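Local coordinates for uncharacterized protein YPL067C (Saccharomyces cerevisiae, PDB 5KCI) that is of unknown function but is associated with the histidine-triad proteins and may bind phosphate-like anions, at residues Ala112-Ser117 and Glu124-Arg129; Val149-Asn154 and Phe165-Leu170. One frame throughout, in Å; residues are numbered along the deposited sequence. Where two conformers were deposited one is given.

Contact 1 of 2, residues Ala112-Ser117 and Glu124-Arg129; sequences ALPVHS and EAARAR
Val-115 and Arg-127 make the polar part of this contact, in which the loop after strand 102-109 folds back on helix 120-135 through an inverse gamma turn centred on Pro-114. The turn is closed by Val-115 N donating to Leu-113 O at 2.8 Å, so that backbone pair is satisfied within the loop itself. Val-115 O faces the helix and takes two donors from one guanidinium: Arg-127 NE lies 3.1 Å from Val-115 O and Arg-127 NH2 3.3 Å from the same oxygen. With N-H...O angles of 128° and 123° both bonds are bent and weak, a forked grip rather than one straight bond. Arg-127 can deliver it because its chain runs extended from CG to NE (chi2 172°), carrying the guanidinium past Val-115. Its NH1 has Glu-124 OE2 as a salt-bridge partner, but only a long one.

Apolar packing centres on Ala-126, whose methyl lies under the turn: Ala-126 CB is 3.6 Å from Pro-114 CD and 3.9 Å from Val-115 CG1. Three residues along the helix from Ala-126, Leu-113 CD2 rests 3.8 Å from Arg-129 CG, meeting the aliphatic base of that arginine. The guanidinium of Arg-129 turns from the loop, hydrogen-bonding through NH2 to Ala-80 O and through NH1 to Ala-199 O, so it contributes methylenes rather than charge to the loop.

The His-116 ring, modelled in two conformers, stands almost perpendicular to the Arg-127 guanidinium. In the conformer described here NE2 hydrogen-bonds to Val-153 O, while ND1 lies close to the plane of the guanidinium, beside its rim, at 3.6 Å from Arg-127 NH2, a proximity that does not amount to a hydrogen bond.

Contact 2 of 2, residues Val149-Asn154 and Phe165-Leu170; sequences VAWFVN and FHAHVL. With SO4 (sulfate ion), chain D.
Val-149 opens an antiparallel hairpin pairing by setting its CA-H against Leu-170 O; the strand axes run at 162°. Ala-150 and Leu-170 follow as a hydrogen-bonded pair, with Ala-150 N 3.0 Å from Leu-170 O and the reciprocal Leu-170 N bond to Ala-150 O. Trp-151 opposes Val-169 without such bonds, its CA 3.0 Å from His-168 O, while its indole NE1 is held by Asn-131.

Phe-152 pairs with His-168 through both backbone bonds. A chi1 of 58° turns the ring back over its own backbone, against the neighbouring strand; His-168 CB comes over its face, 3.5 Å from the centroid, a CH-pi contact. The two ring planes lie 10° apart but slid, barely overlapping. Losing the ring to an alanine is likely to cost His-168 CB its CH-pi contact and open a gap beside the imidazole.

Val-153 CG2 packs 3.6 Å from Phe-165 CZ and also against Ala-167 CB. Asn-154 N meets a water that bridges His-166 O and the sulfate, probably from the crystallisation liquor, and Asn-154 ND2 donates to two sulfate oxygens. His-166 NE2 reaches sulfate O1 at 2.7 Å and His-168 NE2 reaches sulfate O2 at 2.8 Å, while His-104 engages His-168 ND1. This convergence of N-H donors suggests a pocket suited to a tetrahedral anion, as in phosphate-binding histidine-triad proteins.

Overall arrangement
After three N-terminal helices, strands 87-91 and 102-109 start the sheet; the chain then leaves it and contact 1 closes a six-residue connection, most of it the first part of helix 120-135. Helix 141-146 follows before the chain re-enters the sheet at 149-152, and contact 2 closes the hairpin to 165-172. The two closures are in series, neither nesting nor crossing, with centres about 12 Å apart. They nevertheless touch: Val-115 CG2 lies 3.7 Å from Val-153 CB, and Leu-113 O packs against Phe-165 CE1. Because strand 165-172 sits between 102-109 and the outer strand 149-152, contact 2 builds the sheet border and contact 1 joins helix 120-135 to the loop beside it.

Contact 1 of 2, residues Ala112-Ser117 and Glu124-Arg129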
loop_
_atom_site.group_PDB
_atom_site.type_symbol
_atom_site.label_atom_id
_atom_site.label_comp_id
_atom_site.label_asym_id
_atom_site.label_seq_id
_atom_site.Cartn_x
_atom_site.Cartn_y
_atom_site.Cartn_z
ATOM N N ALA A 112 -7.023 11.359 -2.272
ATOM C CA ALA A 112 -7.249 10.272 -3.203
ATOM C C ALA A 112 -6.434 10.506 -4.474
ATOM O O ALA A 112 -6.188 11.647 -4.882
ATOM C CB ALA A 112 -8.749 10.157 -3.519
ATOM N N LEU A 113 -6.005 9.401 -5.076
ATOM C CA LEU A 113 -5.381 9.359 -6.388
ATOM C C LEU A 113 -6.252 8.500 -7.300
ATOM O O LEU A 113 -6.398 7.289 -7.044
ATOM C CB LEU A 113 -3.961 8.793 -6.309
ATOM C CG LEU A 113 -3.012 9.631 -5.450
ATOM C CD1 LEU A 113 -2.894 9.022 -4.070
ATOM C CD2 LEU A 113 -1.647 9.774 -6.118
ATOM N N PRO A 114 -6.900 9.101 -8.426
ATOM C CA PRO A 114 -7.895 8.367 -9.250
ATOM C C PRO A 114 -7.267 7.381 -10.231
ATOM O O PRO A 114 -7.443 7.460 -11.457
ATOM C CB PRO A 114 -8.622 9.508 -9.977
ATOM C CG PRO A 114 -8.153 10.808 -9.375
ATOM C CD PRO A 114 -6.833 10.537 -8.757
ATOM N N VAL A 115 -6.552 6.389 -9.698
ATOM C CA VAL A 115 -5.719 5.536 -10.539
ATOM C C VAL A 115 -6.488 4.570 -11.435
ATOM O O VAL A 115 -5.867 3.917 -12.289
ATOM C CB VAL A 115 -4.731 4.738 -9.659
ATOM C CG1 VAL A 115 -3.836 5.687 -8.894
ATOM C CG2 VAL A 115 -5.481 3.812 -8.688
ATOM N N HIS A 116 -7.794 4.413 -11.253
ATOM C CA HIS A 116 -8.638 3.566 -12.076
ATOM C C HIS A 116 -9.771 4.400 -12.672
ATOM O O HIS A 116 -10.924 3.966 -12.675
ATOM C CB HIS A 116 -9.217 2.397 -11.270
ATOM C CG HIS A 116 -8.195 1.426 -10.743
ATOM N ND1 HIS A 116 -7.330 0.741 -11.565
ATOM C CD2 HIS A 116 -7.957 0.969 -9.490
ATOM C CE1 HIS A 116 -6.563 -0.052 -10.835
ATOM N NE2 HIS A 116 -6.922 0.071 -9.573
ATOM N N SER A 117 -9.469 5.607 -13.124
ATOM C CA SER A 117 -10.492 6.459 -13.696
ATOM C C SER A 117 -10.782 6.024 -15.131
ATOM O O SER A 117 -9.893 5.510 -15.820
ATOM C CB SER A 117 -10.047 7.917 -13.678
ATOM O OG SER A 117 -10.820 8.702 -14.571
ATOM N N GLU A 124 -3.746 7.903 -16.015
ATOM C CA GLU A 124 -2.297 7.952 -16.218
ATOM C C GLU A 124 -1.629 8.985 -15.315
ATOM O O GLU A 124 -0.499 8.770 -14.855
ATOM C CB GLU A 124 -1.982 8.263 -17.685
ATOM C CG GLU A 124 -2.272 7.125 -18.653
ATOM C CD GLU A 124 -1.371 5.935 -18.434
ATOM O OE1 GLU A 124 -0.183 6.003 -18.828
ATOM O OE2 GLU A 124 -1.848 4.938 -17.848
ATOM N N ALA A 125 -2.282 10.132 -15.088
ATOM C CA ALA A 125 -1.673 11.184 -14.264
ATOM C C ALA A 125 -1.604 10.785 -12.800
ATOM O O ALA A 125 -0.637 11.126 -12.089
ATOM C CB ALA A 125 -2.466 12.484 -14.399
ATOM N N ALA A 126 -2.646 10.101 -12.322
ATOM C CA ALA A 126 -2.679 9.634 -10.948
ATOM C C ALA A 126 -1.629 8.533 -10.728
ATOM O O ALA A 126 -0.878 8.553 -9.730
ATOM C CB ALA A 126 -4.104 9.149 -10.613
ATOM N N ARG A 127 -1.507 7.620 -11.702
ATOM C CA ARG A 127 -0.461 6.597 -11.632
ATOM C C ARG A 127 0.930 7.219 -11.649
ATOM O O ARG A 127 1.839 6.737 -10.953
ATOM C CB ARG A 127 -0.599 5.601 -12.785
ATOM C CG ARG A 127 -1.821 4.694 -12.653
ATOM C CD ARG A 127 -2.090 3.830 -13.881
ATOM N NE ARG A 127 -3.270 2.992 -13.631
ATOM C CZ ARG A 127 -3.791 2.113 -14.479
ATOM N NH1 ARG A 127 -3.263 1.934 -15.684
ATOM N NH2 ARG A 127 -4.866 1.422 -14.116
ATOM N N ALA A 128 1.125 8.257 -12.466
ATOM C CA ALA A 128 2.427 8.907 -12.555
ATOM C C ALA A 128 2.825 9.496 -11.212
ATOM O O ALA A 128 3.998 9.423 -10.820
ATOM C CB ALA A 128 2.408 10.000 -13.635
ATOM N N ARG A 129 1.861 10.093 -10.497
ATOM C CA ARG A 129 2.143 10.649 -9.174
ATOM C C ARG A 129 2.550 9.570 -8.180
ATOM O O ARG A 129 3.525 9.741 -7.425
ATOM C CB ARG A 129 0.930 11.403 -8.640
ATOM C CG ARG A 129 1.153 12.083 -7.290
ATOM C CD ARG A 129 2.131 13.249 -7.385
ATOM N NE ARG A 129 2.276 13.942 -6.104
ATOM C CZ ARG A 129 3.229 14.824 -5.822
ATOM N NH1 ARG A 129 4.165 15.125 -6.718
ATOM N NH2 ARG A 129 3.271 15.394 -4.626
#

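Contact 2 of 2, residues Val149-Asn154 and Phe165-Leu170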
loop_
_atom_site.group_PDB
_atom_site.type_symbol
_atom_site.label_atom_id
_atom_site.label_comp_id
_atom_site.label_asym_id
_atom_site.label_seq_id
_atom_site.Cartn_x
_atom_site.Cartn_y
_atom_site.Cartn_z
ATOM N N VAL A 149 10.084 -3.267 -6.486
ATOM C CA VAL A 149 8.974 -2.540 -5.895
ATOM C C VAL A 149 7.805 -2.625 -6.864
ATOM O O VAL A 149 7.965 -2.335 -8.056
ATOM C CB VAL A 149 9.322 -1.064 -5.643
ATOM C CG1 VAL A 149 8.131 -0.351 -4.940
ATOM C CG2 VAL A 149 10.581 -0.933 -4.817
ATOM N N ALA A 150 6.626 -2.977 -6.353
ATOM C CA ALA A 150 5.426 -2.947 -7.176
ATOM C C ALA A 150 4.284 -2.408 -6.341
ATOM O O ALA A 150 4.345 -2.397 -5.114
ATOM C CB ALA A 150 5.052 -4.343 -7.706
ATOM N N TRP A 151 3.213 -2.000 -7.015
ATOM C CA TRP A 151 2.083 -1.484 -6.263
ATOM C C TRP A 151 0.813 -1.675 -7.074
ATOM O O TRP A 151 0.848 -1.785 -8.303
ATOM C CB TRP A 151 2.262 -0.001 -5.885
ATOM C CG TRP A 151 2.252 0.960 -7.032
ATOM C CD1 TRP A 151 3.331 1.381 -7.769
ATOM C CD2 TRP A 151 1.105 1.656 -7.575
ATOM N NE1 TRP A 151 2.924 2.276 -8.734
ATOM C CE2 TRP A 151 1.570 2.462 -8.633
ATOM C CE3 TRP A 151 -0.255 1.657 -7.268
ATOM C CZ2 TRP A 151 0.716 3.285 -9.397
ATOM C CZ3 TRP A 151 -1.115 2.482 -8.037
ATOM C CH2 TRP A 151 -0.617 3.275 -9.080
ATOM N N PHE A 152 -0.307 -1.742 -6.349
ATOM C CA PHE A 152 -1.605 -1.788 -6.993
ATOM C C PHE A 152 -2.641 -1.226 -6.046
ATOM O O PHE A 152 -2.471 -1.212 -4.828
ATOM C CB PHE A 152 -2.032 -3.197 -7.394
ATOM C CG PHE A 152 -2.094 -4.169 -6.244
ATOM C CD1 PHE A 152 -0.944 -4.819 -5.777
ATOM C CD2 PHE A 152 -3.302 -4.483 -5.659
ATOM C CE1 PHE A 152 -1.024 -5.702 -4.730
ATOM C CE2 PHE A 152 -3.387 -5.370 -4.603
ATOM C CZ PHE A 152 -2.259 -5.993 -4.138
ATOM N N VAL A 153 -3.749 -0.804 -6.640
ATOM C CA VAL A 153 -4.893 -0.340 -5.887
ATOM C C VAL A 153 -6.065 -1.237 -6.258
ATOM O O VAL A 153 -6.415 -1.343 -7.438
ATOM C CB VAL A 153 -5.217 1.129 -6.205
ATOM C CG1 VAL A 153 -6.504 1.520 -5.540
ATOM C CG2 VAL A 153 -4.064 2.013 -5.723
ATOM N N ASN A 154 -6.667 -1.865 -5.263
ATOM C CA ASN A 154 -7.789 -2.750 -5.516
ATOM C C ASN A 154 -8.980 -1.973 -6.067
ATOM O O ASN A 154 -9.266 -0.846 -5.649
ATOM C CB ASN A 154 -8.195 -3.476 -4.251
ATOM C CG ASN A 154 -7.409 -4.767 -4.040
ATOM O OD1 ASN A 154 -6.880 -5.336 -4.987
ATOM N ND2 ASN A 154 -7.403 -5.253 -2.827
ATOM N N PHE A 165 -8.155 6.432 0.462
ATOM C CA PHE A 165 -7.275 5.835 -0.530
ATOM C C PHE A 165 -6.205 4.980 0.140
ATOM O O PHE A 165 -5.564 5.405 1.105
ATOM C CB PHE A 165 -6.607 6.912 -1.365
ATOM C CG PHE A 165 -5.645 6.359 -2.386
ATOM C CD1 PHE A 165 -6.074 6.065 -3.674
ATOM C CD2 PHE A 165 -4.337 6.106 -2.049
ATOM C CE1 PHE A 165 -5.184 5.528 -4.605
ATOM C CE2 PHE A 165 -3.455 5.573 -2.987
ATOM C CZ PHE A 165 -3.897 5.301 -4.271
ATOM N N HIS A 166 -6.020 3.770 -0.366
ATOM C CA HIS A 166 -4.876 2.970 0.038
ATOM C C HIS A 166 -4.384 2.150 -1.138
ATOM O O HIS A 166 -5.183 1.639 -1.936
ATOM C CB HIS A 166 -5.181 2.042 1.211
ATOM C CG HIS A 166 -6.426 1.227 1.048
ATOM N ND1 HIS A 166 -7.686 1.785 1.061
ATOM C CD2 HIS A 166 -6.609 -0.109 0.913
ATOM C CE1 HIS A 166 -8.591 0.835 0.902
ATOM N NE2 HIS A 166 -7.960 -0.326 0.815
ATOM N N ALA A 167 -3.057 2.082 -1.238
ATOM C CA ALA A 167 -2.355 1.308 -2.238
ATOM C C ALA A 167 -1.618 0.175 -1.547
ATOM O O ALA A 167 -1.103 0.332 -0.438
ATOM C CB ALA A 167 -1.350 2.168 -3.029
ATOM N N HIS A 168 -1.592 -0.963 -2.202
ATOM C CA HIS A 168 -0.777 -2.089 -1.781
ATOM C C HIS A 168 0.613 -1.914 -2.387
ATOM O O HIS A 168 0.748 -1.772 -3.603
ATOM C CB HIS A 168 -1.440 -3.394 -2.198
ATOM C CG HIS A 168 -2.776 -3.593 -1.564
ATOM N ND1 HIS A 168 -2.928 -4.266 -0.378
ATOM C CD2 HIS A 168 -4.010 -3.132 -1.900
ATOM C CE1 HIS A 168 -4.204 -4.257 -0.024
ATOM N NE2 HIS A 168 -4.882 -3.579 -0.933
ATOM N N VAL A 169 1.626 -1.848 -1.532
ATOM C CA VAL A 169 3.003 -1.611 -1.946
ATOM C C VAL A 169 3.771 -2.854 -1.567
ATOM O O VAL A 169 3.832 -3.194 -0.382
ATOM C CB VAL A 169 3.618 -0.386 -1.264
ATOM C CG1 VAL A 169 5.063 -0.225 -1.619
ATOM C CG2 VAL A 169 2.856 0.905 -1.620
ATOM N N LEU A 170 4.321 -3.532 -2.560
ATOM C CA LEU A 170 5.039 -4.783 -2.396
ATOM C C LEU A 170 6.517 -4.526 -2.584
ATOM O O LEU A 170 6.914 -3.883 -3.558
ATOM C CB LEU A 170 4.584 -5.821 -3.426
ATOM C CG LEU A 170 3.068 -6.056 -3.499
ATOM C CD1 LEU A 170 2.785 -7.193 -4.465
ATOM C CD2 LEU A 170 2.474 -6.375 -2.165
HETATM S S SO4 D . -8.357 -3.575 0.212
HETATM O O1 SO4 D . -9.293 -2.693 0.948
HETATM O O2 SO4 D . -7.597 -2.889 -0.817
HETATM O O3 SO4 D . -7.391 -4.168 1.162
HETATM O O4 SO4 D . -9.111 -4.653 -0.418
HETATM O O HOH W 1 -6.386 -0.830 -2.537
#